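Local coordinates for protein 3-deoxy-D-manno-octulosonate 8-phosphate phosphatase KdsC (Xanthomonas campestris pv. campestris, PDB 4NAV) that probably hydrolyses 3-deoxy-D-manno-octulosonate 8-phosphate to KDO and inorganic phosphate with magnesium, a step of lipopolysaccharide biosynthesis, at residues 123-137 / 142-154. Residues are numbered along the deposited sequence; the frame is centred on the assembly and turned at random.
Sequences LPALLAVGLPVAPAN and IAERVQWHTRARG
Two donors converge on the carbonyl oxygen of Ala152: the backbone N of Ala136 (Ala136 N to Ala152 O 3.2 Å) and, from its own segment, the hydroxyl of Thr150, whose OG1 lies 2.7 Å from Ala152 O in the carbonyl plane. With chi1 at 61°, Thr150 holds OG1 between its backbone N and carbonyl carbon, which also brings this oxygen against Pro135 CA. The two segments are further joined through Ala134, which both donates and accepts: its N gives to Trp148 O (3.1 Å, N-H...O 166°) and its O takes from Thr150 N; together these bonds define a single beta bridge between Ala134 and His149. Asn137 OD1 makes a doubtful, over-short contact with Gly154 N, while Asn137 ND2 bonds to Gly29 O.

Val133 CG2 sits over one face of the Trp148 indole, 3.7 Å from the centroid of its five-membered ring and 21° off the normal, a CH-pi contact. Leu131 meets the six-membered ring, its CD2 3.7 Å from Trp148 CZ3. Farther along, Ile142 CG2 fills the angle between Leu126 CD1 and Ala134 CB, 4.0 Å from each. Segment 142-154 thus flanks strand 131-133, an edge strand of the parallel sheet within this chain, and Pro135 lies beside Asp118, a predicted magnesium ligand, as expected of a HAD-type Rossmannoid core.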
loop_
_atom_site.group_PDB
_atom_site.type_symbol
_atom_site.label_atom_id
_atom_site.label_comp_id
_atom_site.label_asym_id
_atom_site.label_seq_id
_atom_site.Cartn_x
_atom_site.Cartn_y
_atom_site.Cartn_z
ATOM N N LEU A 123 -3.566 12.527 -22.797
ATOM C CA LEU A 123 -3.274 12.113 -24.148
ATOM C C LEU A 123 -3.011 13.269 -25.118
ATOM O O LEU A 123 -2.142 13.159 -25.975
ATOM C CB LEU A 123 -4.395 11.216 -24.658
ATOM C CG LEU A 123 -4.149 9.908 -25.417
ATOM C CD1 LEU A 123 -5.060 9.695 -26.626
ATOM C CD2 LEU A 123 -2.695 9.812 -25.795
ATOM N N PRO A 124 -3.741 14.378 -24.996
ATOM C CA PRO A 124 -3.492 15.480 -25.908
ATOM C C PRO A 124 -2.067 15.983 -25.834
ATOM O O PRO A 124 -1.433 16.261 -26.859
ATOM C CB PRO A 124 -4.462 16.554 -25.412
ATOM C CG PRO A 124 -5.605 15.798 -24.813
ATOM C CD PRO A 124 -4.923 14.632 -24.149
ATOM N N ALA A 125 -1.560 16.043 -24.618
ATOM C CA ALA A 125 -0.194 16.446 -24.360
ATOM C C ALA A 125 0.794 15.353 -24.770
ATOM O O ALA A 125 1.810 15.625 -25.425
ATOM C CB ALA A 125 -0.028 16.772 -22.890
ATOM N N LEU A 126 0.536 14.125 -24.355
ATOM C CA LEU A 126 1.441 13.047 -24.704
ATOM C C LEU A 126 1.680 13.022 -26.202
ATOM O O LEU A 126 2.834 12.814 -26.647
ATOM C CB LEU A 126 0.905 11.722 -24.241
ATOM C CG LEU A 126 1.019 11.535 -22.726
ATOM C CD1 LEU A 126 0.082 10.457 -22.215
ATOM C CD2 LEU A 126 2.462 11.195 -22.361
ATOM N N LEU A 127 0.642 13.300 -26.996
ATOM C CA LEU A 127 0.798 13.287 -28.460
ATOM C C LEU A 127 1.418 14.540 -29.063
ATOM O O LEU A 127 1.793 14.534 -30.230
ATOM C CB LEU A 127 -0.537 13.018 -29.145
ATOM C CG LEU A 127 -1.064 11.598 -28.972
ATOM C CD1 LEU A 127 -2.351 11.415 -29.765
ATOM C CD2 LEU A 127 -0.039 10.546 -29.387
ATOM N N ALA A 128 1.550 15.600 -28.274
ATOM C CA ALA A 128 2.084 16.867 -28.766
ATOM C C ALA A 128 3.568 17.130 -28.384
ATOM O O ALA A 128 4.255 17.867 -29.078
ATOM C CB ALA A 128 1.203 17.997 -28.287
ATOM N N VAL A 129 4.077 16.504 -27.319
ATOM C CA VAL A 129 5.424 16.847 -26.828
ATOM C C VAL A 129 6.574 16.076 -27.493
ATOM O O VAL A 129 6.380 15.037 -28.100
ATOM C CB VAL A 129 5.534 16.708 -25.308
ATOM C CG1 VAL A 129 4.558 17.643 -24.616
ATOM C CG2 VAL A 129 5.302 15.265 -24.870
ATOM N N GLY A 130 7.764 16.630 -27.379
ATOM C CA GLY A 130 8.938 15.987 -27.881
ATOM C C GLY A 130 9.205 14.645 -27.195
ATOM O O GLY A 130 9.648 13.687 -27.844
ATOM N N LEU A 131 8.954 14.560 -25.888
ATOM C CA LEU A 131 9.278 13.341 -25.147
ATOM C C LEU A 131 8.156 12.909 -24.183
ATOM O O LEU A 131 8.160 13.260 -23.004
ATOM C CB LEU A 131 10.583 13.515 -24.385
ATOM C CG LEU A 131 11.122 12.240 -23.721
ATOM C CD1 LEU A 131 11.096 11.044 -24.674
ATOM C CD2 LEU A 131 12.537 12.461 -23.221
ATOM N N PRO A 132 7.171 12.175 -24.694
ATOM C CA PRO A 132 6.165 11.626 -23.817
ATOM C C PRO A 132 6.716 10.422 -23.078
ATOM O O PRO A 132 7.552 9.710 -23.610
ATOM C CB PRO A 132 5.063 11.207 -24.786
ATOM C CG PRO A 132 5.757 10.886 -26.032
ATOM C CD PRO A 132 6.983 11.759 -26.093
ATOM N N VAL A 133 6.228 10.169 -21.878
ATOM C CA VAL A 133 6.629 8.963 -21.138
ATOM C C VAL A 133 5.443 8.527 -20.236
ATOM O O VAL A 133 4.639 9.344 -19.780
ATOM C CB VAL A 133 7.960 9.193 -20.360
ATOM C CG1 VAL A 133 7.899 10.445 -19.470
ATOM C CG2 VAL A 133 8.322 7.985 -19.544
ATOM N N ALA A 134 5.296 7.226 -20.055
ATOM C CA ALA A 134 4.206 6.674 -19.234
ATOM C C ALA A 134 4.729 5.652 -18.241
ATOM O O ALA A 134 5.663 4.889 -18.559
ATOM C CB ALA A 134 3.181 6.019 -20.098
ATOM N N PRO A 135 4.177 5.663 -17.025
ATOM C CA PRO A 135 4.626 4.701 -16.058
ATOM C C PRO A 135 4.142 3.284 -16.421
ATOM O O PRO A 135 3.329 3.110 -17.346
ATOM C CB PRO A 135 4.003 5.203 -14.780
ATOM C CG PRO A 135 2.766 5.907 -15.207
ATOM C CD PRO A 135 3.117 6.534 -16.500
ATOM N N ALA A 136 4.645 2.280 -15.718
ATOM C CA ALA A 136 4.301 0.881 -16.038
ATOM C C ALA A 136 2.824 0.590 -15.796
ATOM O O ALA A 136 2.222 -0.174 -16.519
ATOM C CB ALA A 136 5.164 -0.077 -15.231
ATOM N N ASN A 137 2.238 1.218 -14.783
ATOM C CA ASN A 137 0.801 1.053 -14.497
ATOM C C ASN A 137 -0.136 1.807 -15.437
ATOM O O ASN A 137 -1.320 1.885 -15.178
ATOM C CB ASN A 137 0.501 1.521 -13.054
ATOM C CG ASN A 137 0.962 2.939 -12.812
ATOM O OD1 ASN A 137 2.172 3.187 -12.814
ATOM N ND2 ASN A 137 0.020 3.890 -12.629
ATOM N N ILE A 142 -3.045 4.519 -23.326
ATOM C CA ILE A 142 -1.934 5.459 -23.262
ATOM C C ILE A 142 -0.624 4.726 -23.539
ATOM O O ILE A 142 0.190 5.190 -24.355
ATOM C CB ILE A 142 -1.885 6.168 -21.878
ATOM C CG1 ILE A 142 -2.766 7.427 -21.872
ATOM C CG2 ILE A 142 -0.468 6.600 -21.517
ATOM C CD1 ILE A 142 -4.194 7.201 -22.316
ATOM N N ALA A 143 -0.408 3.614 -22.843
ATOM C CA ALA A 143 0.763 2.762 -23.081
ATOM C C ALA A 143 1.013 2.528 -24.588
ATOM O O ALA A 143 2.104 2.737 -25.078
ATOM C CB ALA A 143 0.578 1.423 -22.373
ATOM N N GLU A 144 -0.035 2.113 -25.293
ATOM C CA GLU A 144 -0.022 1.855 -26.733
ATOM C C GLU A 144 0.436 3.014 -27.565
ATOM O O GLU A 144 0.829 2.822 -28.716
ATOM C CB GLU A 144 -1.443 1.675 -27.211
ATOM C CG GLU A 144 -1.988 0.283 -27.297
ATOM C CD GLU A 144 -3.362 0.346 -27.927
ATOM O OE1 GLU A 144 -4.026 1.381 -27.807
ATOM O OE2 GLU A 144 -3.773 -0.628 -28.548
ATOM N N ARG A 145 0.252 4.221 -27.041
ATOM C CA ARG A 145 0.470 5.423 -27.825
ATOM C C ARG A 145 1.749 6.162 -27.426
ATOM O O ARG A 145 2.059 7.209 -27.981
ATOM C CB ARG A 145 -0.785 6.318 -27.767
ATOM C CG ARG A 145 -1.721 6.111 -28.957
ATOM C CD ARG A 145 -3.159 6.564 -28.745
ATOM N NE ARG A 145 -3.904 5.450 -28.180
ATOM C CZ ARG A 145 -4.819 4.707 -28.810
ATOM N NH1 ARG A 145 -5.174 4.925 -30.065
ATOM N NH2 ARG A 145 -5.377 3.717 -28.147
ATOM N N VAL A 146 2.501 5.601 -26.484
ATOM C CA VAL A 146 3.766 6.180 -26.034
ATOM C C VAL A 146 4.848 5.121 -25.997
ATOM O O VAL A 146 4.663 4.055 -25.444
ATOM C CB VAL A 146 3.624 6.709 -24.609
ATOM C CG1 VAL A 146 4.944 7.296 -24.137
ATOM C CG2 VAL A 146 2.499 7.741 -24.544
ATOM N N GLN A 147 5.999 5.421 -26.561
ATOM C CA GLN A 147 7.043 4.410 -26.673
ATOM C C GLN A 147 7.801 4.175 -25.370
ATOM O O GLN A 147 8.021 3.028 -24.977
ATOM C CB GLN A 147 7.914 4.757 -27.850
ATOM C CG GLN A 147 6.973 5.112 -28.991
ATOM C CD GLN A 147 7.598 5.026 -30.354
ATOM O OE1 GLN A 147 8.757 5.441 -30.550
ATOM N NE2 GLN A 147 6.838 4.488 -31.318
ATOM N N TRP A 148 8.094 5.248 -24.644
ATOM C CA TRP A 148 8.895 5.127 -23.420
ATOM C C TRP A 148 8.030 4.786 -22.202
ATOM O O TRP A 148 7.207 5.586 -21.778
ATOM C CB TRP A 148 9.724 6.395 -23.191
ATOM C CG TRP A 148 10.564 6.370 -21.978
ATOM C CD1 TRP A 148 10.941 5.289 -21.243
ATOM C CD2 TRP A 148 11.189 7.494 -21.375
ATOM N NE1 TRP A 148 11.732 5.679 -20.185
ATOM C CE2 TRP A 148 11.902 7.034 -20.257
ATOM C CE3 TRP A 148 11.200 8.854 -21.667
ATOM C CZ2 TRP A 148 12.605 7.873 -19.452
ATOM C CZ3 TRP A 148 11.883 9.695 -20.851
ATOM C CH2 TRP A 148 12.573 9.204 -19.749
ATOM N N HIS A 149 8.221 3.590 -21.654
ATOM C CA HIS A 149 7.544 3.171 -20.441
ATOM C C HIS A 149 8.591 2.969 -19.381
ATOM O O HIS A 149 9.568 2.305 -19.638
ATOM C CB HIS A 149 6.821 1.837 -20.664
ATOM C CG HIS A 149 5.791 1.863 -21.757
ATOM N ND1 HIS A 149 4.972 0.790 -22.028
ATOM C CD2 HIS A 149 5.444 2.827 -22.645
ATOM C CE1 HIS A 149 4.172 1.087 -23.038
ATOM N NE2 HIS A 149 4.437 2.320 -23.427
ATOM N N THR A 150 8.385 3.499 -18.186
ATOM C CA THR A 150 9.274 3.203 -17.103
ATOM C C THR A 150 9.077 1.770 -16.636
ATOM O O THR A 150 7.987 1.198 -16.705
ATOM C CB THR A 150 9.054 4.155 -15.912
ATOM O OG1 THR A 150 7.720 4.035 -15.391
ATOM C CG2 THR A 150 9.308 5.598 -16.347
ATOM N N ARG A 151 10.132 1.196 -16.093
ATOM C CA ARG A 151 9.997 -0.088 -15.420
ATOM C C ARG A 151 9.096 0.063 -14.181
ATOM O O ARG A 151 8.284 -0.784 -13.922
ATOM C CB ARG A 151 11.373 -0.653 -15.035
ATOM C CG ARG A 151 12.116 -1.300 -16.194
ATOM C CD ARG A 151 13.626 -1.386 -15.957
ATOM N NE ARG A 151 14.358 -0.282 -16.602
ATOM C CZ ARG A 151 14.933 0.762 -15.988
ATOM N NH1 ARG A 151 14.911 0.904 -14.659
ATOM N NH2 ARG A 151 15.552 1.685 -16.720
ATOM N N ALA A 152 9.271 1.130 -13.416
ATOM C CA ALA A 152 8.540 1.294 -12.156
ATOM C C ALA A 152 7.147 1.858 -12.356
ATOM O O ALA A 152 6.842 2.486 -13.365
ATOM C CB ALA A 152 9.319 2.174 -11.177
ATOM N N ARG A 153 6.344 1.674 -11.323
ATOM C CA ARG A 153 4.955 2.115 -11.285
ATOM C C ARG A 153 4.827 3.508 -10.710
ATOM O O ARG A 153 5.674 3.975 -9.939
ATOM C CB ARG A 153 4.121 1.141 -10.422
ATOM C CG ARG A 153 4.116 -0.286 -10.985
ATOM C CD ARG A 153 3.275 -1.360 -10.312
ATOM N NE ARG A 153 2.583 -2.133 -11.352
ATOM C CZ ARG A 153 1.452 -2.809 -11.181
ATOM N NH1 ARG A 153 0.818 -2.798 -10.010
ATOM N NH2 ARG A 153 0.946 -3.493 -12.198
ATOM N N GLY A 154 3.747 4.171 -11.086
ATOM C CA GLY A 154 3.438 5.493 -10.579
ATOM C C GLY A 154 3.365 5.417 -9.087
ATOM O O GLY A 154 2.812 4.473 -8.534
#